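Local coordinates for protein regulator of polyketide synthase expression (Bifidobacterium adolescentis, PDB 3ONQ) that probably regulates polyketide synthase expression, binding DNA through a PucR-type C-terminal helix-turn-helix domain, although its exact function is not established, at residues 30-35 with 138-143; 60-65 with 120-125; 147-152 with 163-168. All blocks are in the same frame, centred on the assembly; numbering follows the deposited sequence.

From the N terminus, the chain forms helix 21-33, whose end meets helix 132-149 about a hundred residues later. Contact 1 closes this long loop, and inside it lies contact 2, where strand 55-61 pairs with strand 124-131 to join the middle of the mixed sheet. Strand 124-131 runs directly into helix 132-149, and the helix folds back over the strand, with Thr143 packing on Tyr125. Contact 3 follows in series: the end of the same helix, beyond residue 146, closes a short loop with the start of helix 166-172. There Leu147 lies against Gly60 and Gly61, and Ala150 against Pro123, joining strands 55-61 and 124-131 to the end of helix 132-149.

Contact 1 (30-35 with 138-143); sequences ECLLTN and HALRET
Arg141 of helix 132-149 reaches over the C-terminal end of helix 21-33 and gives a hydrogen bond to the backbone oxygen of Leu33, a side chain closing on a helix that ends in a Schellman motif. In that motif Asn35, with positive phi, is the C-prime residue, and its N bonds to Leu32 O. The bond from Arg141 NH1 to Leu33 O is 2.8 Å long and somewhat bent, 149° at the hydrogen. The oxygen sits at the edge of the guanidinium, near its plane, while Asn35 CB lies over one face. A bend of the arginine chain at chi3 (61°) turns the group back toward the helix end; on the way, CG of Arg141 passes 3.3 Å from Leu33 O. The carbonyl end of a helix carries partial negative charge, which probably favours the guanidinium there. NH2 of Arg141 has a bound glycerol as partner, and Leu32 O takes a second bond from Ser137 OG.

Beside this polar grip, leucines fill the buried side of the contact. Leu32 and Leu140 cross obliquely, with Leu32 CB 3.8 Å from Leu140 CD1 and the two CD1 atoms almost as near. Leu33 holds CG anti to its N (chi1 -156°), which carries CD1 out to Leu140, 4.0 Å from its CB. Leu98 and Val41 also pack on Leu32, and Leu96 on Leu140, so the pair joins the helix end to the helical layer and to sheet strand 94-100. The nearest approach of Leu33 CD1 to helix 132-149 is the backbone oxygen of Leu140, at 3.7 Å.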
loop_
_atom_site.group_PDB
_atom_site.type_symbol
_atom_site.label_atom_id
_atom_site.label_comp_id
_atom_site.label_asym_id
_atom_site.label_seq_id
_atom_site.Cartn_x
_atom_site.Cartn_y
_atom_site.Cartn_z
ATOM N N GLU B 30 14.886 -6.017 -12.404
ATOM C CA GLU B 30 15.113 -6.551 -11.066
ATOM C C GLU B 30 14.230 -5.891 -10.021
ATOM O O GLU B 30 13.775 -6.561 -9.095
ATOM C CB GLU B 30 16.588 -6.449 -10.655
ATOM C CG GLU B 30 17.508 -7.343 -11.461
ATOM C CD GLU B 30 18.965 -7.189 -11.042
ATOM O OE1 GLU B 30 19.212 -6.636 -9.943
ATOM O OE2 GLU B 30 19.852 -7.611 -11.813
ATOM N N CYS B 31 13.999 -4.582 -10.148
ATOM C CA CYS B 31 13.130 -3.914 -9.194
ATOM C C CYS B 31 11.730 -4.528 -9.262
ATOM O O CYS B 31 11.144 -4.881 -8.246
ATOM C CB CYS B 31 13.067 -2.408 -9.449
ATOM S SG CYS B 31 14.625 -1.520 -9.102
ATOM N N LEU B 32 11.207 -4.661 -10.470
ATOM C CA LEU B 32 9.863 -5.175 -10.650
ATOM C C LEU B 32 9.770 -6.603 -10.127
ATOM O O LEU B 32 8.821 -6.956 -9.432
ATOM C CB LEU B 32 9.458 -5.114 -12.125
ATOM C CG LEU B 32 9.354 -3.712 -12.732
ATOM C CD1 LEU B 32 9.222 -3.780 -14.241
ATOM C CD2 LEU B 32 8.191 -2.937 -12.105
ATOM N N LEU B 33 10.760 -7.424 -10.464
ATOM C CA LEU B 33 10.744 -8.824 -10.053
ATOM C C LEU B 33 10.821 -8.948 -8.529
ATOM O O LEU B 33 10.318 -9.917 -7.955
ATOM C CB LEU B 33 11.893 -9.592 -10.718
ATOM C CG LEU B 33 11.721 -11.098 -10.880
ATOM C CD1 LEU B 33 10.361 -11.399 -11.491
ATOM C CD2 LEU B 33 12.841 -11.663 -11.746
ATOM N N THR B 34 11.443 -7.965 -7.874
ATOM C CA THR B 34 11.582 -7.992 -6.414
ATOM C C THR B 34 10.505 -7.176 -5.688
ATOM O O THR B 34 10.661 -6.827 -4.522
ATOM C CB THR B 34 13.013 -7.578 -5.933
ATOM O OG1 THR B 34 13.293 -6.223 -6.301
ATOM C CG2 THR B 34 14.078 -8.497 -6.532
ATOM N N ASN B 35 9.407 -6.901 -6.389
ATOM C CA ASN B 35 8.241 -6.222 -5.812
ATOM C C ASN B 35 8.449 -4.757 -5.417
ATOM O O ASN B 35 7.778 -4.249 -4.520
ATOM C CB ASN B 35 7.678 -6.996 -4.612
ATOM C CG ASN B 35 6.293 -6.512 -4.203
ATOM O OD1 ASN B 35 5.478 -6.150 -5.047
ATOM N ND2 ASN B 35 6.034 -6.485 -2.903
ATOM N N HIS B 138 3.480 -7.239 -10.806
ATOM C CA HIS B 138 2.574 -8.373 -10.682
ATOM C C HIS B 138 2.740 -9.378 -11.836
ATOM O O HIS B 138 2.855 -10.584 -11.610
ATOM C CB HIS B 138 1.119 -7.873 -10.627
ATOM C CG HIS B 138 0.131 -8.931 -10.258
ATOM N ND1 HIS B 138 -1.184 -8.657 -9.950
ATOM C CD2 HIS B 138 0.266 -10.280 -10.143
ATOM C CE1 HIS B 138 -1.813 -9.780 -9.656
ATOM N NE2 HIS B 138 -0.954 -10.780 -9.767
ATOM N N ALA B 139 2.735 -8.881 -13.070
ATOM C CA ALA B 139 2.867 -9.736 -14.249
ATOM C C ALA B 139 4.178 -10.516 -14.231
ATOM O O ALA B 139 4.210 -11.721 -14.482
ATOM C CB ALA B 139 2.758 -8.900 -15.545
ATOM N N LEU B 140 5.273 -9.830 -13.945
ATOM C CA LEU B 140 6.562 -10.507 -13.894
ATOM C C LEU B 140 6.648 -11.541 -12.759
ATOM O O LEU B 140 7.203 -12.621 -12.934
ATOM C CB LEU B 140 7.699 -9.494 -13.803
ATOM C CG LEU B 140 7.950 -8.757 -15.126
ATOM C CD1 LEU B 140 8.893 -7.554 -14.945
ATOM C CD2 LEU B 140 8.532 -9.725 -16.133
ATOM N N ARG B 141 6.106 -11.214 -11.597
ATOM C CA ARG B 141 6.184 -12.136 -10.480
ATOM C C ARG B 141 5.271 -13.362 -10.661
ATOM O O ARG B 141 5.694 -14.487 -10.421
ATOM C CB ARG B 141 5.934 -11.415 -9.156
ATOM C CG ARG B 141 7.130 -10.558 -8.731
ATOM C CD ARG B 141 6.892 -9.822 -7.421
ATOM N NE ARG B 141 6.641 -10.708 -6.285
ATOM C CZ ARG B 141 7.593 -11.212 -5.502
ATOM N NH1 ARG B 141 8.868 -10.930 -5.737
ATOM N NH2 ARG B 141 7.274 -11.998 -4.480
ATOM N N GLU B 142 4.036 -13.166 -11.109
ATOM C CA GLU B 142 3.177 -14.329 -11.325
ATOM C C GLU B 142 3.784 -15.225 -12.395
ATOM O O GLU B 142 3.628 -16.455 -12.354
ATOM C CB GLU B 142 1.735 -13.937 -11.671
ATOM C CG GLU B 142 1.554 -13.204 -13.005
ATOM C CD GLU B 142 0.202 -12.491 -13.080
ATOM O OE1 GLU B 142 -0.768 -12.966 -12.455
ATOM O OE2 GLU B 142 0.109 -11.443 -13.747
ATOM N N THR B 143 4.490 -14.613 -13.344
ATOM C CA THR B 143 5.167 -15.374 -14.392
ATOM C C THR B 143 6.333 -16.167 -13.794
ATOM O O THR B 143 6.455 -17.374 -14.011
ATOM C CB THR B 143 5.652 -14.471 -15.535
ATOM O OG1 THR B 143 4.519 -13.889 -16.193
ATOM C CG2 THR B 143 6.451 -15.275 -16.555
#

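Contact 2 (60-65 with 120-125); sequences GGVPSA and EDEPLY
The backbones of 60-62 and 122-125 run antiparallel, and Gly60 and Tyr125 form a hydrogen-bonded pair with two bonds: Gly60 N to Tyr125 O at 3.0 Å and Tyr125 N to Gly60 O at 2.8 Å. The second is the straighter, 166° at the hydrogen, with the donor nearly along the C=O axis; in the first the donor lies in the carbonyl plane. Gly60 O also receives a CA-H contact from Leu124. Beyond Gly61 the backbones separate, where Val62 faces Glu122, and a water bridges them: it accepts from Val62 N and lies 2.7 Å from Pro123 O, to which it can donate.

Gly61 has its CA 3.4 Å from Pro123 O, and a side chain there would run into that oxygen. Leu124, with CG anti to the backbone N (chi1 173°), folds CD1 back to 3.5 Å from Gly60 O; Met115, Phe118 and Pro159 also touch its side chain. Val62 meets Glu122 through aliphatic carbons. Val62 CG2 stands 3.6 Å from Glu122 CB; the glutamate's chi1 (-51°) sets CG beside Val62 CB, and the bend at chi2 turns the carboxylate away from the other segment. The ring of Tyr125 likewise turns away from Gly60, under helix 132-149, where Ser146 and Leu147 pack on it and its OH bonds to Ala162 O. A second water joins Ser64 OG to Glu120 N where the two loops leave the sheet.

The two segments thus pair inner strands of a mixed sheet, with helix 132-149 packed on the Tyr125 side, as in an alpha-beta-alpha sandwich.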
loop_
_atom_site.group_PDB
_atom_site.type_symbol
_atom_site.label_atom_id
_atom_site.label_comp_id
_atom_site.label_asym_id
_atom_site.label_seq_id
_atom_site.Cartn_x
_atom_site.Cartn_y
_atom_site.Cartn_z
ATOM N N GLY B 60 7.015 -15.803 -20.315
ATOM C CA GLY B 60 8.255 -16.346 -19.795
ATOM C C GLY B 60 8.383 -17.824 -20.102
ATOM O O GLY B 60 7.383 -18.535 -20.210
ATOM N N GLY B 61 9.624 -18.279 -20.248
ATOM C CA GLY B 61 9.923 -19.680 -20.475
ATOM C C GLY B 61 11.417 -19.820 -20.681
ATOM O O GLY B 61 12.178 -18.922 -20.328
ATOM N N VAL B 62 11.843 -20.940 -21.253
ATOM C CA VAL B 62 13.263 -21.175 -21.475
ATOM C C VAL B 62 13.583 -20.971 -22.950
ATOM O O VAL B 62 12.893 -21.510 -23.802
ATOM C CB VAL B 62 13.644 -22.603 -21.071
ATOM C CG1 VAL B 62 15.123 -22.878 -21.368
ATOM C CG2 VAL B 62 13.311 -22.850 -19.597
ATOM N N PRO B 63 14.639 -20.201 -23.257
ATOM C CA PRO B 63 14.918 -19.911 -24.671
ATOM C C PRO B 63 15.145 -21.171 -25.501
ATOM O O PRO B 63 15.670 -22.155 -24.999
ATOM C CB PRO B 63 16.179 -19.031 -24.636
ATOM C CG PRO B 63 16.645 -19.026 -23.210
ATOM C CD PRO B 63 15.504 -19.440 -22.341
ATOM N N SER B 64 14.716 -21.127 -26.757
ATOM C CA SER B 64 14.777 -22.277 -27.648
ATOM C C SER B 64 16.218 -22.665 -27.975
ATOM O O SER B 64 16.564 -23.845 -27.998
ATOM C CB SER B 64 14.024 -21.967 -28.940
ATOM O OG SER B 64 13.596 -23.160 -29.567
ATOM N N ALA B 65 17.048 -21.664 -28.241
ATOM C CA ALA B 65 18.445 -21.894 -28.582
ATOM C C ALA B 65 19.362 -21.091 -27.676
ATOM O O ALA B 65 20.323 -21.627 -27.124
ATOM C CB ALA B 65 18.707 -21.544 -30.046
ATOM N N GLU B 120 10.425 -26.048 -26.645
ATOM C CA GLU B 120 9.225 -26.869 -26.608
ATOM C C GLU B 120 9.280 -27.863 -25.453
ATOM O O GLU B 120 8.263 -28.452 -25.085
ATOM C CB GLU B 120 9.067 -27.640 -27.930
ATOM C CG GLU B 120 8.867 -26.767 -29.169
ATOM C CD GLU B 120 7.427 -26.301 -29.340
ATOM O OE1 GLU B 120 6.502 -27.089 -29.037
ATOM O OE2 GLU B 120 7.222 -25.145 -29.774
ATOM N N ASP B 121 10.468 -28.055 -24.890
ATOM C CA ASP B 121 10.678 -29.081 -23.862
ATOM C C ASP B 121 10.560 -28.500 -22.461
ATOM O O ASP B 121 10.750 -29.206 -21.471
ATOM C CB ASP B 121 12.059 -29.732 -24.007
ATOM C CG ASP B 121 12.242 -30.437 -25.342
ATOM O OD1 ASP B 121 11.306 -31.134 -25.789
ATOM O OD2 ASP B 121 13.331 -30.291 -25.941
ATOM N N GLU B 122 10.264 -27.206 -22.388
ATOM C CA GLU B 122 10.150 -26.508 -21.115
ATOM C C GLU B 122 8.835 -25.724 -21.054
ATOM O O GLU B 122 8.272 -25.355 -22.078
ATOM C CB GLU B 122 11.334 -25.554 -20.918
ATOM C CG GLU B 122 12.710 -26.196 -21.123
ATOM C CD GLU B 122 12.995 -27.319 -20.133
ATOM O OE1 GLU B 122 12.365 -27.345 -19.050
ATOM O OE2 GLU B 122 13.856 -28.176 -20.441
ATOM N N PRO B 123 8.338 -25.476 -19.842
ATOM C CA PRO B 123 7.105 -24.711 -19.660
ATOM C C PRO B 123 7.207 -23.292 -20.207
ATOM O O PRO B 123 8.289 -22.709 -20.293
ATOM C CB PRO B 123 6.948 -24.681 -18.138
ATOM C CG PRO B 123 7.635 -25.930 -17.687
ATOM C CD PRO B 123 8.841 -26.017 -18.569
ATOM N N LEU B 124 6.055 -22.761 -20.591
ATOM C CA LEU B 124 5.916 -21.422 -21.116
ATOM C C LEU B 124 4.693 -20.849 -20.407
ATOM O O LEU B 124 3.678 -21.541 -20.277
ATOM C CB LEU B 124 5.671 -21.503 -22.623
ATOM C CG LEU B 124 5.338 -20.242 -23.405
ATOM C CD1 LEU B 124 6.555 -19.335 -23.480
ATOM C CD2 LEU B 124 4.855 -20.592 -24.802
ATOM N N TYR B 125 4.781 -19.608 -19.933
ATOM C CA TYR B 125 3.654 -18.981 -19.235
ATOM C C TYR B 125 3.294 -17.608 -19.807
ATOM O O TYR B 125 4.176 -16.788 -20.067
ATOM C CB TYR B 125 3.955 -18.851 -17.739
ATOM C CG TYR B 125 2.842 -18.186 -16.954
ATOM C CD1 TYR B 125 1.801 -18.935 -16.439
ATOM C CD2 TYR B 125 2.818 -16.800 -16.756
ATOM C CE1 TYR B 125 0.767 -18.336 -15.722
ATOM C CE2 TYR B 125 1.783 -16.192 -16.025
ATOM C CZ TYR B 125 0.761 -16.974 -15.516
ATOM O OH TYR B 125 -0.278 -16.419 -14.803
HETATM O O HOH W 1 9.828 -22.710 -22.531
HETATM O O HOH W 2 12.432 -26.102 -29.168
#

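Contact 3 (147-152 with 163-168); sequences LQAAPA and DELLPE
Leu165 and Ala149 meet where the end of helix 132-149 packs against the start of helix 166-172, a helix-to-helix junction in which Leu165 holds the N-cap position and also belongs to a type I beta turn, Asp163 to Leu166. The leucine side chain divides at the small residues: CD2 lies against Ala149, 3.8 Å from its O and a little farther from its CB, while CD1 comes up to Ala150 N. Its chi1 (-72°) swings CG beside the backbone N. Replacing Leu165 by alanine is likely to open a gap beside Ala149 and Ala150, both methyl contacts being lost.

Ala149 also takes Glu168, one turn farther along, CB to CB at 3.6 Å. The touching side-chain atoms are all carbons, and no hydrogen bond crosses; the carboxylate of Glu168 instead makes a salt bridge to Arg245, whose NH2 bonds to Glu164 O. Met259 of the second subunit packs on both Ala149 and Glu168, so this junction also lies at a subunit interface.

Ala152 sits in the 3-10 turn that follows, its N bonded to Ala149 O. The chi1 of Glu168 (-66°) puts CG anti to the carbonyl carbon, and chi2 only turns the carboxylate from there; CG touches Ala152 CB at 3.5 Å.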
loop_
_atom_site.group_PDB
_atom_site.type_symbol
_atom_site.label_atom_id
_atom_site.label_comp_id
_atom_site.label_asym_id
_atom_site.label_seq_id
_atom_site.Cartn_x
_atom_site.Cartn_y
_atom_site.Cartn_z
ATOM N N LEU B 147 6.393 -20.363 -13.498
ATOM C CA LEU B 147 7.427 -21.154 -14.149
ATOM C C LEU B 147 8.129 -22.036 -13.124
ATOM O O LEU B 147 8.438 -23.177 -13.416
ATOM C CB LEU B 147 8.434 -20.255 -14.882
ATOM C CG LEU B 147 7.894 -19.546 -16.138
ATOM C CD1 LEU B 147 8.859 -18.448 -16.634
ATOM C CD2 LEU B 147 7.592 -20.530 -17.280
ATOM N N GLN B 148 8.375 -21.510 -11.924
ATOM C CA GLN B 148 8.967 -22.310 -10.847
ATOM C C GLN B 148 8.017 -23.418 -10.355
ATOM O O GLN B 148 8.454 -24.454 -9.876
ATOM C CB GLN B 148 9.379 -21.415 -9.672
ATOM C CG GLN B 148 10.527 -20.462 -9.991
ATOM C CD GLN B 148 11.031 -19.713 -8.770
ATOM O OE1 GLN B 148 10.243 -19.186 -7.980
ATOM N NE2 GLN B 148 12.356 -19.667 -8.606
ATOM N N ALA B 149 6.718 -23.180 -10.471
ATOM C CA ALA B 149 5.697 -24.117 -10.006
ATOM C C ALA B 149 5.401 -25.225 -11.034
ATOM O O ALA B 149 5.019 -26.339 -10.675
ATOM C CB ALA B 149 4.407 -23.340 -9.671
ATOM N N ALA B 150 5.596 -24.913 -12.307
ATOM C CA ALA B 150 5.224 -25.802 -13.411
ATOM C C ALA B 150 5.650 -27.268 -13.267
ATOM O O ALA B 150 4.921 -28.154 -13.682
ATOM C CB ALA B 150 5.717 -25.237 -14.741
ATOM N N PRO B 151 6.832 -27.534 -12.692
ATOM C CA PRO B 151 7.226 -28.947 -12.627
ATOM C C PRO B 151 6.270 -29.813 -11.816
ATOM O O PRO B 151 6.295 -31.034 -11.943
ATOM C CB PRO B 151 8.608 -28.898 -11.964
ATOM C CG PRO B 151 9.158 -27.541 -12.395
ATOM C CD PRO B 151 7.943 -26.630 -12.331
ATOM N N ALA B 152 5.432 -29.196 -10.994
ATOM C CA ALA B 152 4.507 -29.960 -10.182
ATOM C C ALA B 152 3.372 -30.510 -11.043
ATOM O O ALA B 152 2.640 -31.375 -10.602
ATOM C CB ALA B 152 3.943 -29.107 -9.056
ATOM N N ASP B 163 -4.381 -18.556 -13.703
ATOM C CA ASP B 163 -4.451 -19.130 -12.375
ATOM C C ASP B 163 -4.232 -20.638 -12.337
ATOM O O ASP B 163 -4.659 -21.297 -11.413
ATOM C CB ASP B 163 -5.779 -18.765 -11.714
ATOM C CG ASP B 163 -6.984 -19.311 -12.460
ATOM O OD1 ASP B 163 -8.035 -19.477 -11.829
ATOM O OD2 ASP B 163 -6.887 -19.566 -13.664
ATOM N N GLU B 164 -3.583 -21.177 -13.356
ATOM C CA GLU B 164 -3.361 -22.615 -13.470
ATOM C C GLU B 164 -2.559 -23.234 -12.325
ATOM O O GLU B 164 -2.754 -24.385 -11.998
ATOM C CB GLU B 164 -2.689 -22.951 -14.794
ATOM C CG GLU B 164 -3.640 -23.314 -15.896
ATOM C CD GLU B 164 -2.930 -23.808 -17.133
ATOM O OE1 GLU B 164 -2.503 -22.968 -17.932
ATOM O OE2 GLU B 164 -2.797 -25.036 -17.303
ATOM N N LEU B 165 -1.623 -22.485 -11.762
ATOM C CA LEU B 165 -0.739 -22.987 -10.712
ATOM C C LEU B 165 -0.888 -22.393 -9.301
ATOM O O LEU B 165 0.083 -22.291 -8.576
ATOM C CB LEU B 165 0.708 -22.898 -11.177
ATOM C CG LEU B 165 1.017 -23.940 -12.242
ATOM C CD1 LEU B 165 2.039 -23.441 -13.202
ATOM C CD2 LEU B 165 1.460 -25.225 -11.601
ATOM N N LEU B 166 -2.090 -21.975 -8.930
ATOM C CA LEU B 166 -2.288 -21.257 -7.668
ATOM C C LEU B 166 -1.711 -21.966 -6.441
ATOM O O LEU B 166 -0.929 -21.381 -5.688
ATOM C CB LEU B 166 -3.770 -20.925 -7.445
ATOM C CG LEU B 166 -4.317 -19.790 -8.303
ATOM C CD1 LEU B 166 -5.765 -19.483 -7.966
ATOM C CD2 LEU B 166 -3.456 -18.566 -8.080
ATOM N N PRO B 167 -2.103 -23.229 -6.224
ATOM C CA PRO B 167 -1.619 -23.834 -4.977
ATOM C C PRO B 167 -0.096 -23.998 -4.936
ATOM O O PRO B 167 0.523 -23.694 -3.910
ATOM C CB PRO B 167 -2.358 -25.187 -4.903
ATOM C CG PRO B 167 -3.015 -25.387 -6.243
ATOM C CD PRO B 167 -3.050 -24.077 -6.971
ATOM N N GLU B 168 0.505 -24.467 -6.022
ATOM C CA GLU B 168 1.957 -24.614 -6.045
ATOM C C GLU B 168 2.650 -23.251 -5.855
ATOM O O GLU B 168 3.664 -23.145 -5.151
ATOM C CB GLU B 168 2.416 -25.283 -7.341
ATOM C CG GLU B 168 1.949 -26.720 -7.489
ATOM C CD GLU B 168 0.491 -26.847 -7.917
ATOM O OE1 GLU B 168 -0.147 -25.834 -8.281
ATOM O OE2 GLU B 168 -0.010 -27.981 -7.897
#